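Local coordinates for putative polyphosphate kinase 2 family protein (Arthrobacter aurescens, PDB 3RHF) that probably transfers phosphate groups between polyphosphate and nucleotides, as a member of the polyphosphate kinase 2 family within the P-loop NTPase superfamily, at residues Phe26-Val31 with Trp242-Ala247; Asp54-Glu59 with Val257-Leu262; Gly103-Ala108 with Ala132-Val137; His149-Trp154 with Asp222-Ala227. All blocks are in the same frame, centred on the assembly; numbering follows the deposited sequence.

Overall arrangement
From the N terminus, residues 26-31 come first, and interaction 1 joins them to strand 242-246, outermost in the parallel sheet within this chain. Helix 43-69 opens interaction 2, which closes later on helix 250-266, so interactions 1 and 2 cross along the chain. The two touch through His243 and Leu260. Interaction 3 pairs strands 104-108 and 135-139 at the sheet's other end within this chain, on the opposite side of the chain's centre from interaction 1. Interaction 4 then joins helix 148-151 to helix 221-235. Interactions 3 and 4 follow in series, and both are nested inside the loops closed by interactions 1 and 2. Leu28 of interaction 1 touches Met225 of interaction 4.

Interaction 1 of 4, residues Phe26-Val31 with Trp242-Ala247; sequences FSLAGV and WHVVPA
Val244 is the central residue of this apolar contact and meets Phe26, Leu28 and Val31. Its two methyls divide the work. CG2 takes the aromatic partner: Phe26 CZ lies 3.8 Å from Val244 CG2, and the methyl approaches the ring obliquely. Phe26 CG lies opposite the backbone N (chi1 -168°), which carries CZ forward to the valine. CG1 takes the aliphatic partners. Leu28 CD1 is 3.9 Å from Val244 CG1, with the two side chains at about a right angle. Val31 CG1 stands 4.1 Å from the same Val244 methyl. Val31 CG1 also touches the proline ring, 4.0 Å from Pro246 CG, so this one methyl spans two residues of the strand.

The polar bonds within residues 26-31 are weak. Gly30 N makes weak bonds to both Ser27 O and Ser27 OG.

Phe232 of helix 221-235 packs on both Phe26 and Val244. Backbone bonds from Trp242 to Val22 and from Val244 to Leu20 run beside the contact. Here the N-terminal segment covers the border strand 242-246 of the parallel sheet in an alpha/beta/alpha sandwich.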
loop_
_atom_site.group_PDB
_atom_site.type_symbol
_atom_site.label_atom_id
_atom_site.label_comp_id
_atom_site.label_asym_id
_atom_site.label_seq_id
_atom_site.Cartn_x
_atom_site.Cartn_y
_atom_site.Cartn_z
ATOM N N PHE A 26 30.620 14.474 -9.664
ATOM C CA PHE A 26 29.444 14.135 -10.488
ATOM C C PHE A 26 29.107 15.103 -11.588
ATOM O O PHE A 26 29.080 16.323 -11.355
ATOM C CB PHE A 26 28.161 13.995 -9.632
ATOM C CG PHE A 26 26.982 13.358 -10.379
ATOM C CD1 PHE A 26 25.934 14.138 -10.868
ATOM C CD2 PHE A 26 26.943 11.987 -10.611
ATOM C CE1 PHE A 26 24.862 13.551 -11.567
ATOM C CE2 PHE A 26 25.874 11.393 -11.286
ATOM C CZ PHE A 26 24.829 12.172 -11.757
ATOM N N SER A 27 28.779 14.526 -12.749
ATOM C CA SER A 27 28.033 15.233 -13.773
ATOM C C SER A 27 26.925 14.366 -14.402
ATOM O O SER A 27 27.137 13.196 -14.734
ATOM C CB SER A 27 28.991 15.771 -14.850
ATOM O OG SER A 27 29.264 14.803 -15.841
ATOM N N LEU A 28 25.754 14.962 -14.586
ATOM C CA LEU A 28 24.586 14.228 -15.060
ATOM C C LEU A 28 24.668 13.835 -16.557
ATOM O O LEU A 28 23.935 12.936 -17.022
ATOM C CB LEU A 28 23.311 15.017 -14.745
ATOM C CG LEU A 28 21.951 14.412 -15.144
ATOM C CD1 LEU A 28 21.675 13.103 -14.402
ATOM C CD2 LEU A 28 20.798 15.416 -14.952
ATOM N N ALA A 29 25.578 14.467 -17.298
ATOM C CA ALA A 29 25.796 14.098 -18.704
ATOM C C ALA A 29 26.672 12.850 -18.829
ATOM O O ALA A 29 26.536 12.108 -19.788
ATOM C CB ALA A 29 26.401 15.265 -19.500
ATOM N N GLY A 30 27.564 12.608 -17.866
ATOM C CA GLY A 30 28.328 11.338 -17.806
ATOM C C GLY A 30 27.452 10.102 -17.538
ATOM O O GLY A 30 27.892 8.978 -17.746
ATOM N N VAL A 31 26.208 10.299 -17.092
ATOM C CA VAL A 31 25.302 9.181 -16.827
ATOM C C VAL A 31 24.664 8.658 -18.115
ATOM O O VAL A 31 24.106 9.423 -18.887
ATOM C CB VAL A 31 24.163 9.550 -15.806
ATOM C CG1 VAL A 31 23.305 8.324 -15.502
ATOM C CG2 VAL A 31 24.756 10.138 -14.540
ATOM N N TRP A 242 22.302 12.297 -2.969
ATOM C CA TRP A 242 21.450 11.969 -4.115
ATOM C C TRP A 242 21.944 10.708 -4.822
ATOM O O TRP A 242 23.108 10.407 -4.785
ATOM C CB TRP A 242 21.438 13.098 -5.119
ATOM C CG TRP A 242 20.383 14.050 -4.881
ATOM C CD1 TRP A 242 20.507 15.320 -4.359
ATOM C CD2 TRP A 242 19.044 13.862 -5.184
ATOM N NE1 TRP A 242 19.296 15.912 -4.308
ATOM C CE2 TRP A 242 18.363 15.037 -4.796
ATOM C CE3 TRP A 242 18.331 12.817 -5.734
ATOM C CZ2 TRP A 242 16.989 15.191 -4.947
ATOM C CZ3 TRP A 242 16.941 12.955 -5.875
ATOM C CH2 TRP A 242 16.291 14.130 -5.483
ATOM N N HIS A 243 21.050 9.960 -5.426
ATOM C CA HIS A 243 21.454 8.881 -6.270
ATOM C C HIS A 243 20.710 9.043 -7.567
ATOM O O HIS A 243 19.527 9.314 -7.567
ATOM C CB HIS A 243 21.105 7.535 -5.662
ATOM C CG HIS A 243 21.663 7.327 -4.296
ATOM N ND1 HIS A 243 21.013 7.753 -3.165
ATOM C CD2 HIS A 243 22.808 6.732 -3.879
ATOM C CE1 HIS A 243 21.746 7.444 -2.111
ATOM N NE2 HIS A 243 22.831 6.809 -2.517
ATOM N N VAL A 244 21.415 8.870 -8.666
ATOM C CA VAL A 244 20.831 8.953 -9.988
ATOM C C VAL A 244 20.970 7.560 -10.598
ATOM O O VAL A 244 22.080 7.055 -10.754
ATOM C CB VAL A 244 21.568 9.984 -10.860
ATOM C CG1 VAL A 244 21.153 9.795 -12.336
ATOM C CG2 VAL A 244 21.323 11.437 -10.354
ATOM N N VAL A 245 19.812 6.964 -10.892
ATOM C CA VAL A 245 19.647 5.586 -11.238
ATOM C C VAL A 245 19.209 5.528 -12.701
ATOM O O VAL A 245 18.084 5.942 -13.048
ATOM C CB VAL A 245 18.519 4.943 -10.402
ATOM C CG1 VAL A 245 18.312 3.563 -10.843
ATOM C CG2 VAL A 245 18.807 4.983 -8.875
ATOM N N PRO A 246 20.082 5.021 -13.585
ATOM C CA PRO A 246 19.727 4.840 -14.981
ATOM C C PRO A 246 18.442 4.023 -15.073
ATOM O O PRO A 246 18.357 2.966 -14.458
ATOM C CB PRO A 246 20.893 4.057 -15.503
ATOM C CG PRO A 246 22.010 4.559 -14.781
ATOM C CD PRO A 246 21.522 4.855 -13.392
ATOM N N ALA A 247 17.435 4.543 -15.771
ATOM C CA ALA A 247 16.089 3.974 -15.699
ATOM C C ALA A 247 15.481 3.622 -17.056
ATOM O O ALA A 247 14.321 3.225 -17.113
ATOM C CB ALA A 247 15.170 4.909 -14.966
#

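Interaction 2 of 4, residues Asp54-Glu59 with Val257-Leu262; sequences DARLAE and VQQLLL
Leu57 and Leu262 meet where two helices of the alpha/beta/alpha sandwich, 43-69 and 250-266, pack side by side. The local axes run in similar directions, 33° apart, with a closest approach of 10.2 Å. Leu262 CD2 lies against the first helix, 3.8 Å from Leu57 CB and 3.7 Å from Arg56 CB. Leu57 swings CG to the side away from its amide N (chi1 -171°), which turns CD1 to Leu262 and Leu261, and CD2 to Gln258 and Leu261. Leu57 CD1 is 4.1 Å from Leu261 CB, and Leu57 CD2 touches the aliphatic part of Gln258. Val95 of helix 88-98 packs on both Leu57 and Leu261.

Polar groups flank these leucines. Gln258 NE2 donates to Asp54 OD1 at 2.9 Å, although the position of that oxygen is less certain. The other end of the amide, Gln258 OE1, is bonded to His94. Arg56 and Gln259 are joined through a water, which accepts from Arg56 NH1 and from Gln259 NE2. Arg56 NH2 also forms a salt bridge with Glu11, and Gln259 OE1 takes a bond from Gln53. The leucines thus supply the close apolar fit, while the amide of buried Gln258 has its oxygen held by His94 and its nitrogen probably by Asp54.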
loop_
_atom_site.group_PDB
_atom_site.type_symbol
_atom_site.label_atom_id
_atom_site.label_comp_id
_atom_site.label_asym_id
_atom_site.label_seq_id
_atom_site.Cartn_x
_atom_site.Cartn_y
_atom_site.Cartn_z
ATOM N N ASP A 54 12.233 -8.629 -2.516
ATOM C CA ASP A 54 10.918 -8.390 -1.943
ATOM C C ASP A 54 10.809 -9.040 -0.562
ATOM O O ASP A 54 10.312 -8.419 0.351
ATOM C CB ASP A 54 9.795 -8.955 -2.837
ATOM C CG ASP A 54 9.654 -8.221 -4.172
ATOM O OD1 ASP A 54 10.336 -7.188 -4.375
ATOM O OD2 ASP A 54 8.874 -8.692 -5.056
ATOM N N ALA A 55 11.202 -10.317 -0.469
ATOM C CA ALA A 55 11.212 -11.057 0.775
ATOM C C ALA A 55 12.164 -10.411 1.758
ATOM O O ALA A 55 11.823 -10.231 2.934
ATOM C CB ALA A 55 11.602 -12.505 0.551
ATOM N N ARG A 56 13.350 -10.039 1.302
ATOM C CA ARG A 56 14.276 -9.343 2.189
ATOM C C ARG A 56 13.718 -8.018 2.758
ATOM O O ARG A 56 13.879 -7.734 3.959
ATOM C CB ARG A 56 15.569 -9.060 1.467
ATOM C CG ARG A 56 16.350 -10.315 1.111
ATOM C CD ARG A 56 17.564 -9.912 0.317
ATOM N NE ARG A 56 18.067 -11.030 -0.434
ATOM C CZ ARG A 56 18.956 -10.959 -1.415
ATOM N NH1 ARG A 56 19.491 -9.798 -1.783
ATOM N NH2 ARG A 56 19.320 -12.082 -2.017
ATOM N N LEU A 57 13.102 -7.211 1.876
ATOM C CA LEU A 57 12.528 -5.940 2.241
ATOM C C LEU A 57 11.366 -6.142 3.232
ATOM O O LEU A 57 11.300 -5.449 4.223
ATOM C CB LEU A 57 12.068 -5.203 0.988
ATOM C CG LEU A 57 11.617 -3.741 1.102
ATOM C CD1 LEU A 57 12.738 -2.881 1.596
ATOM C CD2 LEU A 57 11.094 -3.122 -0.254
ATOM N N ALA A 58 10.493 -7.120 2.976
ATOM C CA ALA A 58 9.392 -7.441 3.898
ATOM C C ALA A 58 9.939 -7.749 5.310
ATOM O O ALA A 58 9.460 -7.243 6.293
ATOM C CB ALA A 58 8.550 -8.595 3.372
ATOM N N GLU A 59 10.985 -8.540 5.398
ATOM C CA GLU A 59 11.558 -8.830 6.692
ATOM C C GLU A 59 12.130 -7.569 7.305
ATOM O O GLU A 59 11.886 -7.290 8.448
ATOM C CB GLU A 59 12.606 -9.938 6.630
ATOM C CG GLU A 59 13.366 -10.101 7.934
ATOM C CD GLU A 59 14.152 -11.426 8.092
ATOM O OE1 GLU A 59 14.380 -12.165 7.096
ATOM O OE2 GLU A 59 14.558 -11.736 9.250
ATOM N N VAL A 257 16.648 0.661 -6.978
ATOM C CA VAL A 257 15.903 1.309 -5.930
ATOM C C VAL A 257 15.777 0.352 -4.779
ATOM O O VAL A 257 16.130 0.690 -3.635
ATOM C CB VAL A 257 14.554 1.875 -6.382
ATOM C CG1 VAL A 257 13.807 2.387 -5.175
ATOM C CG2 VAL A 257 14.753 3.071 -7.324
ATOM N N GLN A 258 15.354 -0.873 -5.052
ATOM C CA GLN A 258 15.215 -1.803 -3.927
ATOM C C GLN A 258 16.496 -2.067 -3.165
ATOM O O GLN A 258 16.472 -2.123 -1.929
ATOM C CB GLN A 258 14.452 -3.109 -4.275
ATOM C CG GLN A 258 12.999 -2.894 -3.889
ATOM C CD GLN A 258 12.059 -4.033 -4.158
ATOM O OE1 GLN A 258 11.006 -3.831 -4.774
ATOM N NE2 GLN A 258 12.382 -5.229 -3.639
ATOM N N GLN A 259 17.620 -2.179 -3.858
ATOM C CA GLN A 259 18.878 -2.509 -3.151
ATOM C C GLN A 259 19.313 -1.334 -2.335
ATOM O O GLN A 259 19.882 -1.495 -1.269
ATOM C CB GLN A 259 19.993 -2.959 -4.094
ATOM C CG GLN A 259 21.120 -3.746 -3.424
ATOM C CD GLN A 259 20.665 -5.065 -2.843
ATOM O OE1 GLN A 259 20.050 -5.898 -3.512
ATOM N NE2 GLN A 259 20.970 -5.272 -1.587
ATOM N N LEU A 260 18.982 -0.139 -2.787
ATOM C CA LEU A 260 19.286 1.088 -2.016
ATOM C C LEU A 260 18.569 1.116 -0.681
ATOM O O LEU A 260 19.169 1.439 0.356
ATOM C CB LEU A 260 18.902 2.329 -2.827
ATOM C CG LEU A 260 19.948 2.851 -3.817
ATOM C CD1 LEU A 260 19.330 3.992 -4.579
ATOM C CD2 LEU A 260 21.275 3.314 -3.168
ATOM N N LEU A 261 17.278 0.792 -0.750
ATOM C CA LEU A 261 16.443 0.578 0.422
ATOM C C LEU A 261 16.979 -0.454 1.364
ATOM O O LEU A 261 17.058 -0.199 2.547
ATOM C CB LEU A 261 15.075 0.110 -0.005
ATOM C CG LEU A 261 13.913 1.039 0.177
ATOM C CD1 LEU A 261 14.267 2.517 -0.071
ATOM C CD2 LEU A 261 12.835 0.585 -0.780
ATOM N N LEU A 262 17.314 -1.633 0.841
ATOM C CA LEU A 262 17.810 -2.745 1.708
ATOM C C LEU A 262 19.133 -2.404 2.382
ATOM O O LEU A 262 19.336 -2.767 3.529
ATOM C CB LEU A 262 17.969 -4.081 0.948
ATOM C CG LEU A 262 16.648 -4.616 0.380
ATOM C CD1 LEU A 262 16.883 -5.532 -0.849
ATOM C CD2 LEU A 262 15.813 -5.349 1.413
HETATM O O HOH W 1 20.211 -7.465 -0.203
#

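Interaction 3 of 4, residues Gly103-Ala108 with Ala132-Val137; sequences GVQLTA and AGMVGV
Met134, Gln105 and Val137 bury the most surface where strands 104-108 and 135-139 pair in parallel at the border of the central sheet. Met134, modelled as selenomethionine, sets its side chain across that of Gln105 at about a right angle. Its chain bends at chi2 and chi3, which folds the methyl back over the neighbouring strand. Met134 CE is then 3.3 Å from Gln105 CG and 3.5 Å from Val104 N. Gln105 extends beyond CG, and its OE1 lies 3.4 Å from Met134 CG. That oxygen accepts a hydrogen bond from Ala131 N. With an alanine in place of Gln105, the backbone N of Ala131 would probably lose its acceptor, and the side chain of Met134 would lose the chain it crosses.

Val137 works through both backbone and side chain. Val137 N donates to Gln105 O at 2.8 Å, and Val137 O accepts from Thr107 N almost in line with the carbonyl. Val137 CG1 also meets Leu106 CD1 at 3.7 Å, on the sheet face shared with Val104 and Val135. Leu106 further packs on Pro101 of the second subunit. The ladder is completed by Gln105 N to Val135 O and by a nearly straight bond from Val135 N to Gly103 O (177°). A water donates to Gly103 O at 2.6 Å and to Gly133 O at 2.7 Å.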
loop_
_atom_site.group_PDB
_atom_site.type_symbol
_atom_site.label_atom_id
_atom_site.label_comp_id
_atom_site.label_asym_id
_atom_site.label_seq_id
_atom_site.Cartn_x
_atom_site.Cartn_y
_atom_site.Cartn_z
ATOM N N GLY A 103 2.873 -0.318 7.758
ATOM C CA GLY A 103 4.254 0.119 8.110
ATOM C C GLY A 103 4.818 1.183 7.169
ATOM O O GLY A 103 5.968 1.577 7.307
ATOM N N VAL A 104 3.955 1.681 6.270
ATOM C CA VAL A 104 4.346 2.590 5.187
ATOM C C VAL A 104 3.484 3.805 5.119
ATOM O O VAL A 104 2.277 3.690 5.250
ATOM C CB VAL A 104 4.228 1.880 3.811
ATOM C CG1 VAL A 104 4.527 2.821 2.675
ATOM C CG2 VAL A 104 5.181 0.717 3.764
ATOM N N GLN A 105 4.091 4.968 4.920
ATOM C CA GLN A 105 3.332 6.265 4.750
ATOM C C GLN A 105 3.758 6.772 3.379
ATOM O O GLN A 105 4.873 7.255 3.206
ATOM C CB GLN A 105 3.565 7.339 5.874
ATOM C CG GLN A 105 3.699 6.703 7.297
ATOM C CD GLN A 105 3.707 7.642 8.550
ATOM O OE1 GLN A 105 4.749 7.830 9.233
ATOM N NE2 GLN A 105 2.543 8.130 8.899
ATOM N N LEU A 106 2.905 6.540 2.390
ATOM C CA LEU A 106 3.129 7.023 1.056
ATOM C C LEU A 106 2.422 8.388 0.864
ATOM O O LEU A 106 1.259 8.542 1.207
ATOM C CB LEU A 106 2.563 6.029 0.065
ATOM C CG LEU A 106 2.380 6.556 -1.346
ATOM C CD1 LEU A 106 3.792 6.906 -1.878
ATOM C CD2 LEU A 106 1.679 5.463 -2.170
ATOM N N THR A 107 3.136 9.361 0.307
ATOM C CA THR A 107 2.533 10.570 -0.194
ATOM C C THR A 107 2.998 10.828 -1.649
ATOM O O THR A 107 4.183 10.856 -1.929
ATOM C CB THR A 107 2.910 11.801 0.692
ATOM O OG1 THR A 107 2.523 11.562 2.059
ATOM C CG2 THR A 107 2.209 13.060 0.172
ATOM N N ALA A 108 2.047 10.988 -2.555
ATOM C CA ALA A 108 2.278 11.497 -3.910
ATOM C C ALA A 108 1.848 12.966 -3.934
ATOM O O ALA A 108 0.644 13.295 -4.035
ATOM C CB ALA A 108 1.463 10.677 -4.925
ATOM N N ALA A 132 8.303 7.373 13.676
ATOM C CA ALA A 132 9.126 6.271 14.224
ATOM C C ALA A 132 8.671 4.889 13.756
ATOM O O ALA A 132 7.511 4.558 13.800
ATOM C CB ALA A 132 9.138 6.296 15.741
ATOM N N GLY A 133 9.606 4.094 13.285
ATOM C CA GLY A 133 9.283 2.771 12.832
ATOM C C GLY A 133 8.622 2.692 11.473
ATOM O O GLY A 133 8.263 1.592 11.038
HETATM N N MSE A 134 8.450 3.822 10.794
HETATM C CA MSE A 134 7.756 3.798 9.529
HETATM C C MSE A 134 8.709 3.946 8.356
HETATM O O MSE A 134 9.817 4.480 8.510
HETATM C CB MSE A 134 6.713 4.883 9.471
HETATM C CG MSE A 134 5.668 4.868 10.606
HETATM SE SE MSE A 134 4.419 3.369 10.459
HETATM C CE MSE A 134 3.321 3.899 8.932
ATOM N N VAL A 135 8.294 3.409 7.195
ATOM C CA VAL A 135 8.963 3.702 5.920
ATOM C C VAL A 135 8.114 4.690 5.202
ATOM O O VAL A 135 6.974 4.428 4.865
ATOM C CB VAL A 135 9.125 2.457 5.022
ATOM C CG1 VAL A 135 9.646 2.871 3.655
ATOM C CG2 VAL A 135 10.087 1.406 5.709
ATOM N N GLY A 136 8.646 5.854 4.988
ATOM C CA GLY A 136 7.901 6.877 4.252
ATOM C C GLY A 136 8.322 6.878 2.802
ATOM O O GLY A 136 9.541 6.754 2.489
ATOM N N VAL A 137 7.342 6.997 1.905
ATOM C CA VAL A 137 7.661 7.137 0.486
ATOM C C VAL A 137 7.053 8.403 -0.060
ATOM O O VAL A 137 5.833 8.605 0.009
ATOM C CB VAL A 137 7.235 5.910 -0.334
ATOM C CG1 VAL A 137 7.421 6.205 -1.839
ATOM C CG2 VAL A 137 8.011 4.654 0.116
HETATM O O HOH W 2 7.474 0.123 8.918
#

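Interaction 4 of 4, residues His149-Trp154 with Asp222-Ala227; sequences HRVHGW and DDYMDA
With chi1 at -177° and a straight chain from CG to NE, Arg150 takes an extended shape that carries its guanidinium across to Asp226 on helix 221-235. It does so from the last turn of helix 148-151, which ends in a Schellman motif: Trp154 N bonds to His149 O, Gly153 N bonds to Arg150 O, and Gly153 has positive phi. In the salt bridge Arg150 NH1 lies 2.9 Å from Asp226 OD2, and NH2 adds a weak bond to the same oxygen. The guanidinium and carboxylate planes are 58° apart, and NH1 comes to the anti side of OD2, so the pairing is skewed. Arg150 CD also rests 4.0 Å from Ala227 CB. A leucine in place of Arg150 would probably leave the carboxylate of Asp226 without its charged mate across the contact.

Leu160 and Tyr164 of helix 157-176 pack on the same arginine. Next to it, Val151 supplies the apolar half of the contact. Val151 CG1 is 3.9 Å from Asp223 CB. The other methyl makes a CH-pi contact with Tyr224: Val151 CG2 sits over the face of the ring, 3.8 Å from its centroid and 10° off the ring normal.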
loop_
_atom_site.group_PDB
_atom_site.type_symbol
_atom_site.label_atom_id
_atom_site.label_comp_id
_atom_site.label_asym_id
_atom_site.label_seq_id
_atom_site.Cartn_x
_atom_site.Cartn_y
_atom_site.Cartn_z
ATOM N N HIS A 149 9.679 25.060 -10.718
ATOM C CA HIS A 149 9.713 26.497 -10.452
ATOM C C HIS A 149 10.923 27.150 -11.110
ATOM O O HIS A 149 10.851 28.268 -11.585
ATOM C CB HIS A 149 9.744 26.755 -8.944
ATOM C CG HIS A 149 8.438 26.503 -8.247
ATOM N ND1 HIS A 149 7.803 27.465 -7.483
ATOM C CD2 HIS A 149 7.660 25.398 -8.181
ATOM C CE1 HIS A 149 6.689 26.966 -6.979
ATOM N NE2 HIS A 149 6.573 25.716 -7.395
ATOM N N ARG A 150 12.045 26.453 -11.146
ATOM C CA ARG A 150 13.212 27.007 -11.797
ATOM C C ARG A 150 12.977 27.153 -13.298
ATOM O O ARG A 150 12.988 28.260 -13.830
ATOM C CB ARG A 150 14.409 26.127 -11.525
ATOM C CG ARG A 150 15.673 26.667 -12.114
ATOM C CD ARG A 150 16.824 25.896 -11.556
ATOM N NE ARG A 150 18.100 26.536 -11.784
ATOM C CZ ARG A 150 18.763 26.516 -12.940
ATOM N NH1 ARG A 150 18.277 25.891 -14.036
ATOM N NH2 ARG A 150 19.945 27.107 -12.995
ATOM N N VAL A 151 12.740 26.023 -13.955
ATOM C CA VAL A 151 12.460 25.957 -15.374
ATOM C C VAL A 151 11.560 27.086 -15.850
ATOM O O VAL A 151 11.875 27.754 -16.828
ATOM C CB VAL A 151 11.781 24.648 -15.740
ATOM C CG1 VAL A 151 11.439 24.609 -17.248
ATOM C CG2 VAL A 151 12.670 23.487 -15.385
ATOM N N HIS A 152 10.449 27.292 -15.161
ATOM C CA HIS A 152 9.436 28.251 -15.592
ATOM C C HIS A 152 9.545 29.669 -14.986
ATOM O O HIS A 152 8.608 30.461 -15.068
ATOM C CB HIS A 152 8.055 27.642 -15.376
ATOM C CG HIS A 152 7.762 26.523 -16.325
ATOM N ND1 HIS A 152 7.196 25.334 -15.927
ATOM C CD2 HIS A 152 7.978 26.411 -17.659
ATOM C CE1 HIS A 152 7.063 24.539 -16.972
ATOM N NE2 HIS A 152 7.537 25.166 -18.037
ATOM N N GLY A 153 10.707 29.993 -14.426
ATOM C CA GLY A 153 10.955 31.322 -13.855
ATOM C C GLY A 153 10.014 31.742 -12.738
ATOM O O GLY A 153 9.809 32.939 -12.523
ATOM N N TRP A 154 9.445 30.774 -12.017
ATOM C CA TRP A 154 8.489 31.072 -10.948
ATOM C C TRP A 154 9.178 31.388 -9.623
ATOM O O TRP A 154 8.507 31.597 -8.623
ATOM C CB TRP A 154 7.511 29.916 -10.741
ATOM C CG TRP A 154 6.610 29.596 -11.912
ATOM C CD1 TRP A 154 6.326 30.397 -12.987
ATOM C CD2 TRP A 154 5.819 28.412 -12.077
ATOM N NE1 TRP A 154 5.444 29.770 -13.820
ATOM C CE2 TRP A 154 5.113 28.551 -13.293
ATOM C CE3 TRP A 154 5.656 27.240 -11.325
ATOM C CZ2 TRP A 154 4.243 27.554 -13.781
ATOM C CZ3 TRP A 154 4.800 26.241 -11.815
ATOM C CH2 TRP A 154 4.100 26.410 -13.031
ATOM N N ASP A 222 15.820 20.224 -21.595
ATOM C CA ASP A 222 17.205 20.446 -21.194
ATOM C C ASP A 222 17.251 21.379 -19.994
ATOM O O ASP A 222 18.192 21.293 -19.225
ATOM C CB ASP A 222 18.065 20.982 -22.354
ATOM C CG ASP A 222 18.236 19.953 -23.496
ATOM O OD1 ASP A 222 18.658 18.781 -23.241
ATOM O OD2 ASP A 222 17.954 20.339 -24.655
ATOM N N ASP A 223 16.253 22.259 -19.853
ATOM C CA ASP A 223 16.137 23.153 -18.690
ATOM C C ASP A 223 15.939 22.280 -17.411
ATOM O O ASP A 223 16.652 22.442 -16.394
ATOM C CB ASP A 223 14.962 24.150 -18.847
ATOM C CG ASP A 223 15.146 25.183 -20.017
ATOM O OD1 ASP A 223 16.231 25.806 -20.110
ATOM O OD2 ASP A 223 14.185 25.397 -20.825
ATOM N N TYR A 224 15.015 21.312 -17.496
ATOM C CA TYR A 224 14.852 20.321 -16.449
ATOM C C TYR A 224 16.122 19.572 -16.142
ATOM O O TYR A 224 16.443 19.437 -15.000
ATOM C CB TYR A 224 13.758 19.334 -16.788
ATOM C CG TYR A 224 12.353 19.792 -16.482
ATOM C CD1 TYR A 224 11.847 19.786 -15.176
ATOM C CD2 TYR A 224 11.513 20.197 -17.499
ATOM C CE1 TYR A 224 10.520 20.209 -14.908
ATOM C CE2 TYR A 224 10.220 20.598 -17.243
ATOM C CZ TYR A 224 9.719 20.602 -15.963
ATOM O OH TYR A 224 8.410 20.996 -15.798
HETATM N N MSE A 225 16.848 19.059 -17.118
HETATM C CA MSE A 225 18.125 18.421 -16.784
HETATM C C MSE A 225 19.088 19.346 -16.040
HETATM O O MSE A 225 19.857 18.897 -15.183
HETATM C CB MSE A 225 18.856 17.913 -18.022
HETATM C CG MSE A 225 18.235 16.679 -18.733
HETATM SE SE MSE A 225 17.573 15.196 -17.605
HETATM C CE MSE A 225 15.745 15.832 -17.230
ATOM N N ASP A 226 19.065 20.637 -16.394
ATOM C CA ASP A 226 19.922 21.640 -15.735
ATOM C C ASP A 226 19.465 21.850 -14.255
ATOM O O ASP A 226 20.283 21.919 -13.320
ATOM C CB ASP A 226 19.964 22.961 -16.561
ATOM C CG ASP A 226 21.003 23.946 -16.043
ATOM O OD1 ASP A 226 22.203 23.593 -16.042
ATOM O OD2 ASP A 226 20.630 25.074 -15.607
ATOM N N ALA A 227 18.152 21.954 -14.079
ATOM C CA ALA A 227 17.567 22.124 -12.770
ATOM C C ALA A 227 17.994 20.987 -11.850
ATOM O O ALA A 227 18.377 21.210 -10.701
ATOM C CB ALA A 227 16.062 22.170 -12.879
#